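Local structure of telomere length regulator taz1 (Schizosaccharomyces pombe, 4ZMI) at residues E23-M28 / V55-E60; S30-E35 / S47-K52; I101-G106 / E227-R232. The protein binds double-stranded telomeric DNA and regulates telomere length and function in fission yeast, the chain here being its helical domain. One frame throughout, in Å; residues are numbered along the deposited sequence.

Contact 1: residues E23-M28 / V55-E60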
loop_
_atom_site.group_PDB
_atom_site.type_symbol
_atom_site.label_atom_id
_atom_site.label_comp_id
_atom_site.label_asym_id
_atom_site.label_seq_id
_atom_site.Cartn_x
_atom_site.Cartn_y
_atom_site.Cartn_z
ATOM N N GLU A 23 -10.689 -2.544 -11.304
ATOM C CA GLU A 23 -10.321 -3.933 -11.566
ATOM C C GLU A 23 -10.098 -4.187 -13.051
ATOM O O GLU A 23 -9.494 -5.189 -13.437
ATOM C CB GLU A 23 -11.345 -4.905 -10.984
ATOM C CG GLU A 23 -10.765 -5.793 -9.896
ATOM C CD GLU A 23 -11.833 -6.518 -9.110
ATOM O OE1 GLU A 23 -13.030 -6.262 -9.365
ATOM O OE2 GLU A 23 -11.477 -7.340 -8.239
ATOM N N GLN A 24 -10.581 -3.265 -13.876
ATOM C CA GLN A 24 -10.269 -3.286 -15.294
ATOM C C GLN A 24 -8.773 -3.086 -15.462
ATOM O O GLN A 24 -8.092 -3.915 -16.059
ATOM C CB GLN A 24 -11.032 -2.183 -16.026
ATOM C CG GLN A 24 -10.544 -1.915 -17.441
ATOM C CD GLN A 24 -11.672 -1.939 -18.453
ATOM O OE1 GLN A 24 -12.672 -2.628 -18.261
ATOM N NE2 GLN A 24 -11.519 -1.182 -19.536
ATOM N N LYS A 25 -8.262 -1.994 -14.905
ATOM C CA LYS A 25 -6.864 -1.622 -15.100
ATOM C C LYS A 25 -5.895 -2.548 -14.391
ATOM O O LYS A 25 -4.746 -2.678 -14.803
ATOM C CB LYS A 25 -6.637 -0.184 -14.659
ATOM C CG LYS A 25 -7.747 0.709 -15.117
ATOM C CD LYS A 25 -7.325 2.142 -15.169
ATOM C CE LYS A 25 -8.402 2.948 -15.850
ATOM N NZ LYS A 25 -7.957 4.345 -16.047
ATOM N N VAL A 26 -6.356 -3.192 -13.325
ATOM C CA VAL A 26 -5.526 -4.162 -12.636
ATOM C C VAL A 26 -5.277 -5.343 -13.564
ATOM O O VAL A 26 -4.127 -5.717 -13.799
ATOM C CB VAL A 26 -6.145 -4.629 -11.299
ATOM C CG1 VAL A 26 -5.348 -5.773 -10.710
ATOM C CG2 VAL A 26 -6.173 -3.489 -10.322
ATOM N N MET A 27 -6.355 -5.908 -14.108
ATOM C CA MET A 27 -6.261 -7.060 -15.016
ATOM C C MET A 27 -5.405 -6.754 -16.239
ATOM O O MET A 27 -4.659 -7.615 -16.708
ATOM C CB MET A 27 -7.649 -7.536 -15.453
ATOM C CG MET A 27 -8.508 -8.091 -14.324
ATOM S SD MET A 27 -7.721 -9.463 -13.449
ATOM C CE MET A 27 -7.909 -8.944 -11.739
ATOM N N MET A 28 -5.515 -5.530 -16.751
ATOM C CA MET A 28 -4.655 -5.079 -17.838
ATOM C C MET A 28 -3.201 -5.094 -17.414
ATOM O O MET A 28 -2.391 -5.809 -17.995
ATOM C CB MET A 28 -5.031 -3.671 -18.286
ATOM C CG MET A 28 -3.859 -2.903 -18.877
ATOM S SD MET A 28 -4.346 -1.346 -19.619
ATOM C CE MET A 28 -5.168 -0.539 -18.249
ATOM N N VAL A 55 -0.266 4.565 -19.304
ATOM C CA VAL A 55 0.236 5.189 -18.088
ATOM C C VAL A 55 -0.515 6.475 -17.762
ATOM O O VAL A 55 -0.932 6.675 -16.621
ATOM C CB VAL A 55 1.738 5.505 -18.180
ATOM C CG1 VAL A 55 2.128 6.533 -17.135
ATOM C CG2 VAL A 55 2.562 4.234 -17.999
ATOM N N LYS A 56 -0.687 7.340 -18.759
ATOM C CA LYS A 56 -1.322 8.627 -18.535
ATOM C C LYS A 56 -2.722 8.394 -18.025
ATOM O O LYS A 56 -3.172 9.049 -17.086
ATOM C CB LYS A 56 -1.379 9.452 -19.814
ATOM C CG LYS A 56 -1.836 10.889 -19.578
ATOM C CD LYS A 56 -1.527 11.776 -20.773
ATOM C CE LYS A 56 -1.434 13.244 -20.368
ATOM N NZ LYS A 56 -2.717 13.754 -19.812
ATOM N N ASP A 57 -3.403 7.441 -18.644
ATOM C CA ASP A 57 -4.729 7.076 -18.191
ATOM C C ASP A 57 -4.691 6.513 -16.771
ATOM O O ASP A 57 -5.549 6.820 -15.952
ATOM C CB ASP A 57 -5.377 6.083 -19.146
ATOM C CG ASP A 57 -6.721 5.611 -18.655
ATOM O OD1 ASP A 57 -6.844 4.413 -18.324
ATOM O OD2 ASP A 57 -7.646 6.446 -18.577
ATOM N N LEU A 58 -3.695 5.689 -16.481
ATOM C CA LEU A 58 -3.542 5.138 -15.140
ATOM C C LEU A 58 -3.461 6.249 -14.087
ATOM O O LEU A 58 -4.198 6.221 -13.102
ATOM C CB LEU A 58 -2.324 4.209 -15.056
ATOM C CG LEU A 58 -2.501 2.790 -15.608
ATOM C CD1 LEU A 58 -1.177 2.048 -15.604
ATOM C CD2 LEU A 58 -3.546 2.013 -14.809
ATOM N N TYR A 59 -2.589 7.231 -14.310
ATOM C CA TYR A 59 -2.436 8.340 -13.371
ATOM C C TYR A 59 -3.662 9.260 -13.304
ATOM O O TYR A 59 -3.963 9.796 -12.232
ATOM C CB TYR A 59 -1.154 9.141 -13.649
ATOM C CG TYR A 59 0.122 8.443 -13.197
ATOM C CD1 TYR A 59 0.564 7.283 -13.827
ATOM C CD2 TYR A 59 0.890 8.946 -12.145
ATOM C CE1 TYR A 59 1.729 6.635 -13.421
ATOM C CE2 TYR A 59 2.064 8.299 -11.731
ATOM C CZ TYR A 59 2.473 7.142 -12.378
ATOM O OH TYR A 59 3.628 6.483 -11.996
ATOM N N GLU A 60 -4.377 9.443 -14.420
ATOM C CA GLU A 60 -5.578 10.289 -14.383
ATOM C C GLU A 60 -6.688 9.648 -13.550
ATOM O O GLU A 60 -7.352 10.327 -12.766
ATOM C CB GLU A 60 -6.093 10.666 -15.787
ATOM C CG GLU A 60 -6.871 9.560 -16.498
ATOM C CD GLU A 60 -7.577 10.037 -17.745
ATOM O OE1 GLU A 60 -8.225 11.101 -17.676
ATOM O OE2 GLU A 60 -7.488 9.347 -18.785
#
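A short salt bridge, 2.5 Å from Lys25 NZ to Asp57 OD1, joins helix 5-35 to helix 52-68. The ammonium group reaches the oxygen from above the carboxylate plane, about 45° out of it, and the two side chains cross nearly at right angles. Asp57 OD2 is farther from Lys25 NZ, at 3.3 Å, so the lysine leans on one oxygen rather than sharing itself evenly between both. Lys25 can reach this far because its chain is extended beyond CG. Asp57 turns its carboxylate toward it with CG anti to the backbone N (chi1 176°).

The stem of the same lysine does the apolar work. Lys25 CB lies 3.8 Å from Leu58 CD2, and Lys25 CD also lies 3.8 Å from Leu58 CD2, so one methyl rests alongside the aliphatic chain. The two side chains slide past each other in opposite directions. Phe61 adds to the wall along the lysine, so the stem is buried although its tip carries a charge.

A second carboxylate lies close by: Asp57 OD2 is 2.9 Å from Glu60 OE2. Two acceptor oxygens at this distance would repel if both were charged, an effect the lysine may partly offset. Glu60 OE2 is 5.7 Å from Lys25 NZ, where it may add to the negative potential around the ammonium group.

Helices 5-35 and 52-68, running in roughly opposite directions over these segments, pack side by side in the all-helical domain of Taz1, with Phe104 of helix 95-107 against both Lys25 and Leu58.

Contact 2: residues S30-E35 / S47-K52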
loop_
_atom_site.group_PDB
_atom_site.type_symbol
_atom_site.label_atom_id
_atom_site.label_comp_id
_atom_site.label_asym_id
_atom_site.label_seq_id
_atom_site.Cartn_x
_atom_site.Cartn_y
_atom_site.Cartn_z
ATOM N N SER A 30 -1.753 -6.397 -14.943
ATOM C CA SER A 30 -1.299 -7.730 -14.538
ATOM C C SER A 30 -1.093 -8.657 -15.727
ATOM O O SER A 30 -0.192 -9.496 -15.709
ATOM C CB SER A 30 -2.282 -8.387 -13.568
ATOM O OG SER A 30 -2.130 -7.882 -12.259
ATOM N N ALA A 31 -1.945 -8.524 -16.741
ATOM C CA ALA A 31 -1.809 -9.339 -17.941
ATOM C C ALA A 31 -0.542 -8.933 -18.666
ATOM O O ALA A 31 0.248 -9.780 -19.060
ATOM C CB ALA A 31 -3.009 -9.175 -18.842
ATOM N N ILE A 32 -0.352 -7.626 -18.826
ATOM C CA ILE A 32 0.841 -7.102 -19.477
ATOM C C ILE A 32 2.109 -7.497 -18.707
ATOM O O ILE A 32 3.141 -7.786 -19.316
ATOM C CB ILE A 32 0.752 -5.569 -19.705
ATOM C CG1 ILE A 32 -0.370 -5.239 -20.698
ATOM C CG2 ILE A 32 2.068 -5.008 -20.219
ATOM C CD1 ILE A 32 -0.359 -3.805 -21.212
ATOM N N PHE A 33 2.039 -7.552 -17.379
ATOM C CA PHE A 33 3.190 -8.062 -16.629
ATOM C C PHE A 33 3.449 -9.561 -16.855
ATOM O O PHE A 33 4.564 -10.045 -16.648
ATOM C CB PHE A 33 3.095 -7.781 -15.121
ATOM C CG PHE A 33 4.256 -8.337 -14.346
ATOM C CD1 PHE A 33 5.484 -7.702 -14.381
ATOM C CD2 PHE A 33 4.137 -9.523 -13.633
ATOM C CE1 PHE A 33 6.574 -8.218 -13.691
ATOM C CE2 PHE A 33 5.226 -10.057 -12.939
ATOM C CZ PHE A 33 6.443 -9.398 -12.965
ATOM N N SER A 34 2.424 -10.302 -17.256
ATOM C CA SER A 34 2.593 -11.737 -17.463
ATOM C C SER A 34 3.399 -12.023 -18.722
ATOM O O SER A 34 4.060 -13.046 -18.814
ATOM C CB SER A 34 1.242 -12.450 -17.520
ATOM O OG SER A 34 0.568 -12.338 -16.281
ATOM N N GLU A 35 3.346 -11.106 -19.681
ATOM C CA GLU A 35 4.056 -11.271 -20.941
ATOM C C GLU A 35 5.564 -11.088 -20.769
ATOM O O GLU A 35 6.360 -11.833 -21.347
ATOM C CB GLU A 35 3.535 -10.277 -21.987
ATOM C CG GLU A 35 2.020 -10.226 -22.120
ATOM C CD GLU A 35 1.455 -11.395 -22.897
ATOM O OE1 GLU A 35 2.221 -12.056 -23.634
ATOM O OE2 GLU A 35 0.238 -11.648 -22.774
ATOM N N SER A 47 7.011 0.946 -17.097
ATOM C CA SER A 47 6.323 2.099 -17.681
ATOM C C SER A 47 6.336 2.052 -19.203
ATOM O O SER A 47 5.301 2.190 -19.854
ATOM C CB SER A 47 6.960 3.408 -17.207
ATOM O OG SER A 47 6.763 3.597 -15.823
ATOM N N GLU A 48 7.520 1.854 -19.761
ATOM C CA GLU A 48 7.672 1.784 -21.202
ATOM C C GLU A 48 6.823 0.667 -21.781
ATOM O O GLU A 48 6.148 0.857 -22.787
ATOM C CB GLU A 48 9.130 1.564 -21.577
ATOM C CG GLU A 48 10.064 2.647 -21.088
ATOM C CD GLU A 48 11.522 2.309 -21.357
ATOM O OE1 GLU A 48 11.784 1.335 -22.105
ATOM O OE2 GLU A 48 12.408 3.012 -20.818
ATOM N N ARG A 49 6.847 -0.500 -21.149
ATOM C CA ARG A 49 6.059 -1.608 -21.669
ATOM C C ARG A 49 4.561 -1.310 -21.610
ATOM O O ARG A 49 3.821 -1.691 -22.513
ATOM C CB ARG A 49 6.401 -2.921 -20.965
ATOM C CG ARG A 49 5.458 -4.089 -21.286
ATOM C CD ARG A 49 5.453 -4.511 -22.762
ATOM N NE ARG A 49 4.660 -5.729 -22.952
ATOM C CZ ARG A 49 4.415 -6.313 -24.124
ATOM N NH1 ARG A 49 4.895 -5.798 -25.250
ATOM N NH2 ARG A 49 3.682 -7.421 -24.170
ATOM N N LEU A 50 4.113 -0.612 -20.568
ATOM C CA LEU A 50 2.694 -0.296 -20.463
ATOM C C LEU A 50 2.217 0.668 -21.565
ATOM O O LEU A 50 1.110 0.520 -22.097
ATOM C CB LEU A 50 2.341 0.219 -19.058
ATOM C CG LEU A 50 2.164 -0.862 -17.979
ATOM C CD1 LEU A 50 2.102 -0.270 -16.587
ATOM C CD2 LEU A 50 0.917 -1.695 -18.223
ATOM N N GLY A 51 3.057 1.638 -21.922
ATOM C CA GLY A 51 2.682 2.645 -22.901
ATOM C C GLY A 51 2.348 3.961 -22.226
ATOM O O GLY A 51 1.790 3.972 -21.128
ATOM N N LYS A 52 2.689 5.077 -22.862
ATOM C CA LYS A 52 2.523 6.359 -22.203
ATOM C C LYS A 52 1.050 6.619 -21.988
ATOM O O LYS A 52 0.632 7.030 -20.908
ATOM C CB LYS A 52 3.168 7.484 -23.008
ATOM C CG LYS A 52 4.673 7.350 -23.120
ATOM C CD LYS A 52 5.364 8.661 -23.464
ATOM C CE LYS A 52 6.870 8.531 -23.240
ATOM N NZ LYS A 52 7.639 9.764 -23.559
#
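Ile32 and Leu50 supply the purely apolar part of the contact, with Ile32 CD1 3.9 Å from Leu50 CD2. Here the C-terminal part of helix 5-35 packs on the last turn of helix 43-50, the next helix of the all-helical domain. Leu50 CD2 also lies 4.0 Å from Ile32 CG2, so both branches of the isoleucine touch it. Leu50 continues this apolar patch onto Leu111, in a loop of the same chain.

Mixed contacts come from Arg49, whose aliphatic part meets Ile32 CG2, the methyl that also faces Leu50. Arg49 CG lies 3.7 Å from Ile32 CG2, with the two side chains set at a slant. The arginine is bent at chi2 (63°), which brings the guanidinium toward Glu35. There Arg49 NH2 approaches Glu35 CB at 3.6 Å, while Glu35 CG lies in the guanidinium plane at its edge.

The charged groups do not touch, though their opposite charges would be expected to attract weakly. Glu35 also bends at chi2, and Glu35 OE1 remains 4.9 Å from Arg49 NH2, with the carboxylate and guanidinium planes 54° apart.

Within the segments, Ser34 OG donates to Ser30 O at 3.0 Å, a hydroxyl folded back on its own helix. Gly51 ends helix 43-50 with positive phi (104°), a backbone conformation suited to glycine, and is also the N-cap of helix 52-68.

No hydrogen bond crosses between the segments. Their adhesion therefore rests on van der Waals contact of Ile32 with Leu50 and the arginine stem, to which the separated charges probably add only modestly.

Contact 3: residues I101-G106 / E227-R232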
loop_
_atom_site.group_PDB
_atom_site.type_symbol
_atom_site.label_atom_id
_atom_site.label_comp_id
_atom_site.label_asym_id
_atom_site.label_seq_id
_atom_site.Cartn_x
_atom_site.Cartn_y
_atom_site.Cartn_z
ATOM N N ILE A 101 -10.145 -1.140 -4.953
ATOM C CA ILE A 101 -9.573 0.196 -5.137
ATOM C C ILE A 101 -8.135 0.253 -4.585
ATOM O O ILE A 101 -7.218 0.791 -5.216
ATOM C CB ILE A 101 -10.438 1.272 -4.433
ATOM C CG1 ILE A 101 -11.854 1.277 -5.005
ATOM C CG2 ILE A 101 -9.817 2.648 -4.580
ATOM C CD1 ILE A 101 -12.918 1.498 -3.957
ATOM N N GLN A 102 -7.941 -0.316 -3.406
ATOM C CA GLN A 102 -6.624 -0.313 -2.789
ATOM C C GLN A 102 -5.599 -1.094 -3.648
ATOM O O GLN A 102 -4.455 -0.662 -3.809
ATOM C CB GLN A 102 -6.733 -0.883 -1.379
ATOM C CG GLN A 102 -5.436 -0.983 -0.621
ATOM C CD GLN A 102 -5.586 -1.797 0.642
ATOM O OE1 GLN A 102 -5.786 -3.007 0.584
ATOM N NE2 GLN A 102 -5.512 -1.134 1.794
ATOM N N PHE A 103 -6.036 -2.226 -4.202
ATOM C CA PHE A 103 -5.224 -3.049 -5.113
ATOM C C PHE A 103 -4.668 -2.176 -6.221
ATOM O O PHE A 103 -3.455 -2.132 -6.455
ATOM C CB PHE A 103 -6.091 -4.143 -5.742
ATOM C CG PHE A 103 -5.337 -5.370 -6.158
ATOM C CD1 PHE A 103 -5.599 -6.589 -5.552
ATOM C CD2 PHE A 103 -4.381 -5.311 -7.159
ATOM C CE1 PHE A 103 -4.909 -7.726 -5.927
ATOM C CE2 PHE A 103 -3.686 -6.445 -7.537
ATOM C CZ PHE A 103 -3.950 -7.656 -6.918
ATOM N N PHE A 104 -5.571 -1.466 -6.891
ATOM C CA PHE A 104 -5.183 -0.551 -7.957
ATOM C C PHE A 104 -4.148 0.447 -7.475
ATOM O O PHE A 104 -3.157 0.685 -8.152
ATOM C CB PHE A 104 -6.389 0.197 -8.534
ATOM C CG PHE A 104 -6.008 1.308 -9.472
ATOM C CD1 PHE A 104 -5.688 1.035 -10.788
ATOM C CD2 PHE A 104 -5.926 2.610 -9.029
ATOM C CE1 PHE A 104 -5.320 2.046 -11.648
ATOM C CE2 PHE A 104 -5.549 3.620 -9.881
ATOM C CZ PHE A 104 -5.254 3.343 -11.189
ATOM N N THR A 105 -4.385 1.031 -6.304
ATOM C CA THR A 105 -3.474 2.044 -5.794
ATOM C C THR A 105 -2.123 1.415 -5.452
ATOM O O THR A 105 -1.086 2.048 -5.604
ATOM C CB THR A 105 -4.066 2.820 -4.604
ATOM O OG1 THR A 105 -4.385 1.920 -3.536
ATOM C CG2 THR A 105 -5.334 3.542 -5.045
ATOM N N GLY A 106 -2.141 0.164 -5.004
ATOM C CA GLY A 106 -0.911 -0.580 -4.808
ATOM C C GLY A 106 -0.153 -0.855 -6.109
ATOM O O GLY A 106 1.006 -0.465 -6.228
ATOM N N GLU A 227 -3.820 -11.886 -1.531
ATOM C CA GLU A 227 -4.147 -12.423 -0.206
ATOM C C GLU A 227 -5.010 -11.439 0.568
ATOM O O GLU A 227 -6.030 -11.812 1.144
ATOM C CB GLU A 227 -2.894 -12.657 0.635
ATOM C CG GLU A 227 -1.792 -13.459 -0.001
ATOM C CD GLU A 227 -0.600 -13.584 0.924
ATOM O OE1 GLU A 227 -0.804 -13.754 2.147
ATOM O OE2 GLU A 227 0.541 -13.492 0.430
ATOM N N PHE A 228 -4.562 -10.183 0.600
ATOM C CA PHE A 228 -5.284 -9.098 1.257
ATOM C C PHE A 228 -6.721 -9.096 0.733
ATOM O O PHE A 228 -7.666 -9.005 1.512
ATOM C CB PHE A 228 -4.575 -7.762 0.965
ATOM C CG PHE A 228 -4.859 -6.645 1.962
ATOM C CD1 PHE A 228 -3.943 -5.612 2.124
ATOM C CD2 PHE A 228 -6.029 -6.601 2.709
ATOM C CE1 PHE A 228 -4.177 -4.571 3.015
ATOM C CE2 PHE A 228 -6.268 -5.548 3.609
ATOM C CZ PHE A 228 -5.344 -4.540 3.751
ATOM N N LYS A 229 -6.876 -9.255 -0.581
ATOM C CA LYS A 229 -8.181 -9.135 -1.243
ATOM C C LYS A 229 -9.198 -10.224 -0.873
ATOM O O LYS A 229 -10.396 -10.061 -1.109
ATOM C CB LYS A 229 -8.023 -9.041 -2.771
ATOM C CG LYS A 229 -9.171 -8.308 -3.478
ATOM C CD LYS A 229 -8.895 -8.050 -4.962
ATOM C CE LYS A 229 -9.119 -9.291 -5.818
ATOM N NZ LYS A 229 -9.052 -8.977 -7.275
ATOM N N ASN A 230 -8.739 -11.331 -0.300
ATOM C CA ASN A 230 -9.690 -12.309 0.224
ATOM C C ASN A 230 -9.611 -12.477 1.749
ATOM O O ASN A 230 -9.869 -13.551 2.286
ATOM C CB ASN A 230 -9.627 -13.646 -0.534
ATOM C CG ASN A 230 -8.293 -14.348 -0.387
ATOM O OD1 ASN A 230 -7.311 -13.752 0.043
ATOM N ND2 ASN A 230 -8.251 -15.625 -0.756
ATOM N N VAL A 231 -9.269 -11.388 2.434
ATOM C CA VAL A 231 -9.271 -11.341 3.895
ATOM C C VAL A 231 -10.339 -10.356 4.394
ATOM O O VAL A 231 -10.458 -9.253 3.867
ATOM C CB VAL A 231 -7.893 -10.917 4.429
ATOM C CG1 VAL A 231 -7.975 -10.529 5.898
ATOM C CG2 VAL A 231 -6.894 -12.026 4.231
ATOM N N ARG A 232 -11.121 -10.754 5.392
ATOM C CA ARG A 232 -12.120 -9.851 5.963
ATOM C C ARG A 232 -11.494 -8.909 6.988
ATOM O O ARG A 232 -11.215 -9.301 8.122
ATOM C CB ARG A 232 -13.287 -10.626 6.581
ATOM C CG ARG A 232 -14.615 -10.338 5.913
ATOM C CD ARG A 232 -15.704 -11.270 6.408
ATOM N NE ARG A 232 -16.982 -10.990 5.756
ATOM C CZ ARG A 232 -18.046 -11.787 5.806
ATOM N NH1 ARG A 232 -17.995 -12.934 6.475
ATOM N NH2 ARG A 232 -19.165 -11.440 5.179
#
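Within the helical bundle, the last turn of helix 214-229 meets helix 95-107 through two side-chain pairs, Gln102 with Phe228 and Phe103 with Lys229. In the first, the amide oxygen sits over one face of the Phe228 ring, offset toward the rim; Gln102 OE1 is 3.3 Å from Phe228 CE1. The amide and ring planes are 57° apart, so the amide is inclined to the ring, with its oxygen over the face, and the two groups do not stack flat. Gln102 is extended beyond CG, and its NE2 donates to Ile76 O, a bond that helps fix which way the amide faces.

In the second pair, the aliphatic part of the lysine passes across the aromatic side chain: Lys229 CD lies 3.7 Å from Phe103 CD1. A bend at chi3 (79°) turns the end of the chain, and Lys229 NZ forms a salt bridge with Glu23 of helix 5-35.

Gln102 O serves two donors in its own helix, Gly106 N at 2.7 Å and Thr105 OG1 at 2.6 Å. Beyond the end of helix 214-229, Val231 O accepts from Lys99 NZ, a second tie to helix 95-107. Ile123 packs on both Gln102 and Phe228. The C-terminal end of helix 214-229 is thus anchored on helix 95-107 in the all-helical domain of Taz1.

In the fold
From the N terminus, helix 5-35 enters contact 1 through residues 23-28 and contact 2 through residues 30-35. The chain turns back into helix 43-50, which closes contact 2, and then into helix 52-68, which closes contact 1; the shorter loop thus lies within the longer one. The two touch where Val55 and Leu58 pack on Leu50. Contact 3 opens only afterwards, on helix 95-107, and closes 121 residues later at the end of helix 214-229. It meets contact 1 through Val26 on Phe103 and a charged link at Glu23, joining the N-terminal helices to the C-terminal one. Contacts 2 and 3 do not touch.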